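PDB 2YIH: CEL44C from Paenibacillus polymyxa, which hydrolyses beta-1,4-glucan backbones as an endo-acting xyloglucanase, this chain being its family 44 glycoside hydrolase part. Local coordinates for residues A[21-27]-A[380-386]; A[373-378]-A[404-408]. The protein carries 8 engineered substitutions. All blocks are in the same frame, centred on the assembly; numbering follows the deposited sequence. Where two conformers were deposited one is given.

Interaction 1 (A[21-27]-A[380-386]); sequences KPISPYI and LGKNDVY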
loop_
_atom_site.group_PDB
_atom_site.type_symbol
_atom_site.label_atom_id
_atom_site.label_comp_id
_atom_site.label_asym_id
_atom_site.label_seq_id
_atom_site.Cartn_x
_atom_site.Cartn_y
_atom_site.Cartn_z
ATOM N N LYS A 21 5.963 18.568 -7.753
ATOM C CA LYS A 21 6.220 17.898 -6.478
ATOM C C LYS A 21 6.680 16.484 -6.739
ATOM O O LYS A 21 6.307 15.880 -7.732
ATOM C CB LYS A 21 4.978 17.899 -5.575
ATOM C CG LYS A 21 3.738 17.334 -6.156
ATOM C CD LYS A 21 2.466 17.792 -5.354
ATOM C CE LYS A 21 2.599 17.547 -3.830
ATOM N NZ LYS A 21 1.267 17.306 -3.134
ATOM N N PRO A 22 7.509 15.958 -5.849
ATOM C CA PRO A 22 8.103 14.638 -6.121
ATOM C C PRO A 22 7.086 13.522 -5.935
ATOM O O PRO A 22 6.243 13.584 -5.026
ATOM C CB PRO A 22 9.241 14.546 -5.101
ATOM C CG PRO A 22 8.792 15.475 -3.962
ATOM C CD PRO A 22 8.040 16.601 -4.633
ATOM N N ILE A 23 7.085 12.580 -6.863
ATOM C CA ILE A 23 6.255 11.378 -6.729
ATOM C C ILE A 23 7.142 10.291 -6.139
ATOM O O ILE A 23 8.143 9.898 -6.748
ATOM C CB ILE A 23 5.751 10.896 -8.112
ATOM C CG1 ILE A 23 4.861 11.962 -8.741
ATOM C CG2 ILE A 23 4.991 9.553 -7.962
ATOM C CD1 ILE A 23 4.531 11.696 -10.247
ATOM N N SER A 24 6.831 9.851 -4.914
ATOM C CA SER A 24 7.623 8.783 -4.301
ATOM C C SER A 24 7.475 7.513 -5.128
ATOM O O SER A 24 6.339 7.087 -5.408
ATOM C CB SER A 24 7.116 8.517 -2.867
ATOM O OG SER A 24 7.885 7.450 -2.340
ATOM N N PRO A 25 8.599 6.900 -5.541
ATOM C CA PRO A 25 8.435 5.733 -6.407
ATOM C C PRO A 25 7.772 4.616 -5.650
ATOM O O PRO A 25 7.276 3.683 -6.270
ATOM C CB PRO A 25 9.887 5.332 -6.781
ATOM C CG PRO A 25 10.766 6.089 -5.878
ATOM C CD PRO A 25 10.002 7.304 -5.389
ATOM N N TYR A 26 7.755 4.683 -4.315
ATOM C CA TYR A 26 7.180 3.525 -3.579
ATOM C C TYR A 26 5.656 3.471 -3.587
ATOM O O TYR A 26 5.068 2.516 -3.032
ATOM C CB TYR A 26 7.669 3.463 -2.134
ATOM C CG TYR A 26 9.160 3.599 -2.011
ATOM C CD1 TYR A 26 10.026 2.848 -2.829
ATOM C CD2 TYR A 26 9.712 4.498 -1.104
ATOM C CE1 TYR A 26 11.416 3.026 -2.733
ATOM C CE2 TYR A 26 11.087 4.631 -0.969
ATOM C CZ TYR A 26 11.916 3.884 -1.787
ATOM O OH TYR A 26 13.282 4.051 -1.678
ATOM N N ILE A 27 5.012 4.443 -4.246
ATOM C CA ILE A 27 3.579 4.308 -4.526
ATOM C C ILE A 27 3.296 3.237 -5.591
ATOM O O ILE A 27 2.150 2.793 -5.762
ATOM C CB ILE A 27 2.895 5.632 -4.855
ATOM C CG1 ILE A 27 3.449 6.237 -6.155
ATOM C CG2 ILE A 27 3.030 6.591 -3.668
ATOM C CD1 ILE A 27 2.458 6.322 -7.236
ATOM N N LEU A 380 -2.305 9.003 -5.734
ATOM C CA LEU A 380 -1.364 8.769 -4.650
ATOM C C LEU A 380 -0.093 9.526 -4.896
ATOM O O LEU A 380 0.526 10.063 -3.954
ATOM C CB LEU A 380 -1.044 7.277 -4.505
ATOM C CG LEU A 380 -2.237 6.425 -4.115
ATOM C CD1 LEU A 380 -1.848 4.918 -4.314
ATOM C CD2 LEU A 380 -2.708 6.699 -2.675
ATOM N N GLY A 381 0.349 9.538 -6.151
ATOM C CA GLY A 381 1.659 10.130 -6.441
ATOM C C GLY A 381 1.695 11.602 -6.066
ATOM O O GLY A 381 2.729 12.080 -5.560
ATOM N N LYS A 382 0.584 12.313 -6.295
ATOM C CA LYS A 382 0.559 13.756 -6.130
ATOM C C LYS A 382 -0.130 14.261 -4.859
ATOM O O LYS A 382 -0.281 15.467 -4.678
ATOM C CB LYS A 382 0.003 14.434 -7.399
ATOM C CG LYS A 382 -1.489 14.365 -7.583
ATOM C CD LYS A 382 -1.752 14.780 -9.078
ATOM C CE LYS A 382 -3.237 14.857 -9.395
ATOM N NZ LYS A 382 -3.473 15.141 -10.845
ATOM N N ASN A 383 -0.437 13.343 -3.939
ATOM C CA ASN A 383 -1.027 13.657 -2.653
ATOM C C ASN A 383 -0.140 13.253 -1.467
ATOM O O ASN A 383 -0.638 12.892 -0.397
ATOM C CB ASN A 383 -2.408 13.008 -2.553
ATOM C CG ASN A 383 -3.440 13.772 -3.351
ATOM O OD1 ASN A 383 -3.606 13.568 -4.560
ATOM N ND2 ASN A 383 -3.980 14.793 -2.730
ATOM N N ASP A 384 1.171 13.279 -1.688
ATOM C CA ASP A 384 2.139 13.152 -0.582
ATOM C C ASP A 384 2.061 11.798 0.106
ATOM O O ASP A 384 2.213 11.711 1.328
ATOM C CB ASP A 384 1.953 14.289 0.447
ATOM C CG ASP A 384 2.155 15.680 -0.187
ATOM O OD1 ASP A 384 3.293 15.991 -0.574
ATOM O OD2 ASP A 384 1.159 16.411 -0.385
ATOM N N VAL A 385 1.733 10.759 -0.654
ATOM C CA VAL A 385 1.790 9.404 -0.105
ATOM C C VAL A 385 3.155 8.796 -0.369
ATOM O O VAL A 385 3.649 8.824 -1.494
ATOM C CB VAL A 385 0.661 8.531 -0.701
ATOM C CG1 VAL A 385 0.775 7.070 -0.207
ATOM C CG2 VAL A 385 -0.706 9.151 -0.328
ATOM N N TYR A 386 3.804 8.310 0.688
ATOM C CA TYR A 386 5.149 7.780 0.570
ATOM C C TYR A 386 5.201 6.389 -0.076
ATOM O O TYR A 386 6.110 6.084 -0.847
ATOM C CB TYR A 386 5.749 7.704 1.983
ATOM C CG TYR A 386 7.119 7.071 2.091
ATOM C CD1 TYR A 386 8.210 7.605 1.409
ATOM C CD2 TYR A 386 7.352 6.030 2.987
ATOM C CE1 TYR A 386 9.493 7.052 1.530
ATOM C CE2 TYR A 386 8.626 5.474 3.144
ATOM C CZ TYR A 386 9.702 6.007 2.442
ATOM O OH TYR A 386 10.964 5.463 2.618
HETATM O O HOH W 1 5.241 15.012 -3.025
HETATM O O HOH W 2 4.238 10.559 -3.534
#
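The Tyr26 ring turns an edge to Tyr386, its CD2 3.7 Å from Tyr386 CE1. The two rings form an offset edge-to-face pair with planes at 88°, and the side chains run side by side in the same direction. The Tyr386 hydroxyl goes on to Glu227. Beside this pair, Ser24 OG donates to Tyr386 O at 2.7 Å. Its hydrogen bond lies in the carbonyl plane, on a lone pair. OG reaches it because it stands anti to the backbone N of Ser24 (chi1 178°).

Ile27 fills the middle. Its CG2 packs 4.2 Å from Leu380 CB and equally near Val385 CG1, and CD1 lies over the backbone of Gly381. Ile23 CG2 comes 3.7 Å from Gly381 CA. A side chain on Gly381 would be tight here, since a CB would come about 3.0 Å from Ile23 CG2. Water 2 accepts from Ser24 N and donates to the carbonyls of Gly381 and Val385.

At the other end, the Lys21 chain bends at chi3 (-51°). NZ gives a 2.9 Å salt bridge to Asp384 OD2, met from above the carboxylate plane. It also donates to Lys382 O at 2.9 Å, above the carbonyl plane. A leucine in place of Lys21 would probably leave the Asp384 carboxylate without this cationic mate and Lys382 O without this donor. Water 1 links Pro22 O to Asp384 OD1.

Here the chain leaves the beta-sheet domain for the barrel. It packs on the end of helix 367-382 and the helix-to-strand turn that completes the last beta-alpha-beta crossover of a TIM barrel.

Interaction 2 (A[373-378]-A[404-408]); sequences MTDVLG and AYKLY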
loop_
_atom_site.group_PDB
_atom_site.type_symbol
_atom_site.label_atom_id
_atom_site.label_comp_id
_atom_site.label_asym_id
_atom_site.label_seq_id
_atom_site.Cartn_x
_atom_site.Cartn_y
_atom_site.Cartn_z
ATOM N N MET A 373 -7.586 2.028 -10.969
ATOM C CA MET A 373 -6.209 1.999 -10.521
ATOM C C MET A 373 -5.337 2.973 -11.266
ATOM O O MET A 373 -4.387 3.509 -10.700
ATOM C CB MET A 373 -5.625 0.587 -10.641
ATOM C CG MET A 373 -6.060 -0.316 -9.521
ATOM S SD MET A 373 -5.414 0.226 -7.913
ATOM C CE MET A 373 -3.690 -0.288 -7.926
ATOM N N THR A 374 -5.621 3.220 -12.537
ATOM C CA THR A 374 -4.880 4.209 -13.268
ATOM C C THR A 374 -5.108 5.593 -12.641
ATOM O O THR A 374 -4.214 6.434 -12.621
ATOM C CB THR A 374 -5.280 4.147 -14.738
ATOM O OG1 THR A 374 -5.109 2.792 -15.202
ATOM C CG2 THR A 374 -4.442 5.084 -15.545
ATOM N N ASP A 375 -6.306 5.800 -12.100
ATOM C CA ASP A 375 -6.578 7.083 -11.445
ATOM C C ASP A 375 -5.860 7.092 -10.059
ATOM O O ASP A 375 -5.168 8.038 -9.703
ATOM C CB ASP A 375 -8.095 7.321 -11.299
ATOM C CG ASP A 375 -8.440 8.788 -11.028
ATOM O OD1 ASP A 375 -7.537 9.634 -11.084
ATOM O OD2 ASP A 375 -9.621 9.071 -10.716
ATOM N N VAL A 376 -6.012 6.004 -9.312
ATOM C CA VAL A 376 -5.448 5.914 -7.945
ATOM C C VAL A 376 -3.944 6.099 -7.976
ATOM O O VAL A 376 -3.413 6.846 -7.170
ATOM C CB VAL A 376 -5.830 4.553 -7.259
ATOM C CG1 VAL A 376 -4.974 4.320 -5.939
ATOM C CG2 VAL A 376 -7.370 4.504 -6.955
ATOM N N LEU A 377 -3.228 5.490 -8.919
ATOM C CA LEU A 377 -1.775 5.679 -8.884
ATOM C C LEU A 377 -1.390 7.147 -9.113
ATOM O O LEU A 377 -0.447 7.640 -8.496
ATOM C CB LEU A 377 -1.057 4.773 -9.900
ATOM C CG LEU A 377 -1.275 3.263 -9.624
ATOM C CD1 LEU A 377 -0.687 2.401 -10.787
ATOM C CD2 LEU A 377 -0.557 2.903 -8.280
ATOM N N GLY A 378 -2.112 7.830 -10.007
ATOM C CA GLY A 378 -1.883 9.291 -10.241
ATOM C C GLY A 378 -2.150 10.095 -8.965
ATOM O O GLY A 378 -1.381 10.999 -8.575
ATOM N N ALA A 404 -2.827 -1.334 -15.209
ATOM C CA ALA A 404 -2.688 0.018 -14.632
ATOM C C ALA A 404 -1.249 0.263 -14.205
ATOM O O ALA A 404 -0.689 1.333 -14.513
ATOM C CB ALA A 404 -3.655 0.216 -13.446
ATOM N N TYR A 405 -0.639 -0.698 -13.500
ATOM C CA TYR A 405 0.774 -0.517 -13.125
ATOM C C TYR A 405 1.658 -0.385 -14.359
ATOM O O TYR A 405 2.551 0.451 -14.389
ATOM C CB TYR A 405 1.318 -1.646 -12.218
ATOM C CG TYR A 405 0.831 -1.511 -10.788
ATOM C CD1 TYR A 405 1.462 -0.627 -9.889
ATOM C CD2 TYR A 405 -0.271 -2.242 -10.351
ATOM C CE1 TYR A 405 0.976 -0.467 -8.572
ATOM C CE2 TYR A 405 -0.747 -2.112 -9.039
ATOM C CZ TYR A 405 -0.117 -1.211 -8.162
ATOM O OH TYR A 405 -0.610 -1.002 -6.898
ATOM N N LYS A 406 1.459 -1.269 -15.326
ATOM C CA LYS A 406 2.309 -1.251 -16.522
ATOM C C LYS A 406 2.116 0.066 -17.269
ATOM O O LYS A 406 3.068 0.577 -17.832
ATOM C CB LYS A 406 2.002 -2.448 -17.436
ATOM C CG LYS A 406 2.504 -3.731 -16.793
ATOM C CD LYS A 406 1.907 -5.015 -17.408
ATOM C CE LYS A 406 2.375 -5.202 -18.831
ATOM N NZ LYS A 406 1.544 -6.249 -19.528
ATOM N N LEU A 407 0.903 0.620 -17.272
ATOM C CA LEU A 407 0.708 1.898 -17.965
ATOM C C LEU A 407 1.597 3.009 -17.372
ATOM O O LEU A 407 2.118 3.883 -18.123
ATOM C CB LEU A 407 -0.774 2.307 -18.016
ATOM C CG LEU A 407 -1.075 3.465 -18.980
ATOM C CD1 LEU A 407 -0.988 2.989 -20.413
ATOM C CD2 LEU A 407 -2.490 4.003 -18.698
ATOM N N TYR A 408 1.799 2.961 -16.048
ATOM C CA TYR A 408 2.704 3.906 -15.370
ATOM C C TYR A 408 4.184 3.516 -15.421
ATOM O O TYR A 408 5.053 4.406 -15.379
ATOM C CB TYR A 408 2.296 4.067 -13.882
ATOM C CG TYR A 408 1.172 5.063 -13.687
ATOM C CD1 TYR A 408 -0.148 4.716 -13.952
ATOM C CD2 TYR A 408 1.446 6.387 -13.354
ATOM C CE1 TYR A 408 -1.166 5.619 -13.822
ATOM C CE2 TYR A 408 0.402 7.319 -13.184
ATOM C CZ TYR A 408 -0.883 6.941 -13.457
ATOM O OH TYR A 408 -1.943 7.825 -13.305
#
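Leu377 runs from one tyrosine of helix 404-408 to another. Its CB sits over the centre of the Tyr408 ring, 4.1 Å from the centroid and 12° off the normal, a CH-pi contact. CG stands beside the backbone N (chi1 -62°), and the two methyls then reach Tyr405. CD1 lies over the Tyr405 face, offset toward the rim, in a second CH-pi contact. Leu377 CD1 also comes 4.0 Å from Tyr408 CD1. Leu377 CD2 ends 3.7 Å from Tyr405 CE1.

The segments cross at -50° with their axes 9.2 Å apart. They belong to helices 367-382 and 399-409, which lie between the TIM barrel and the beta-sheet domain. Tyr359 of barrel strand 353-359 touches Leu377 and Tyr405, while Val450 of the other sheet touches Tyr408.

Tyr408 OH donates to Thr374 O at 2.7 Å, nearly along the C=O axis. This bond fixes the ring's far end. Met373 CB meets Ala404 CB at 3.4 Å, a tight fit. The Met373 chain bends twice, bringing CE within 3.6 Å of Tyr405 CE2.

From the N terminus the chain passes through strand 9-22 of the beta-sheet domain. Segment 21-27 then leads into the barrel, whose first strand is 29-30. Interaction 1 closes a loop of 352 residues, which takes in most of the barrel and returns at 380-386 just before its last strand, 387-390. Interaction 2 starts inside that loop, at 373-378, and ends beyond it at 404-408. The two contacts cross rather than nest. Both use helix 367-382, and they touch where Ile27 CD1 lies 3.4 Å from Leu377 O. Together they join the barrel entry, the helix before its eighth strand and, after that strand, helix 399-409, which precedes the return to the beta-sheet domain.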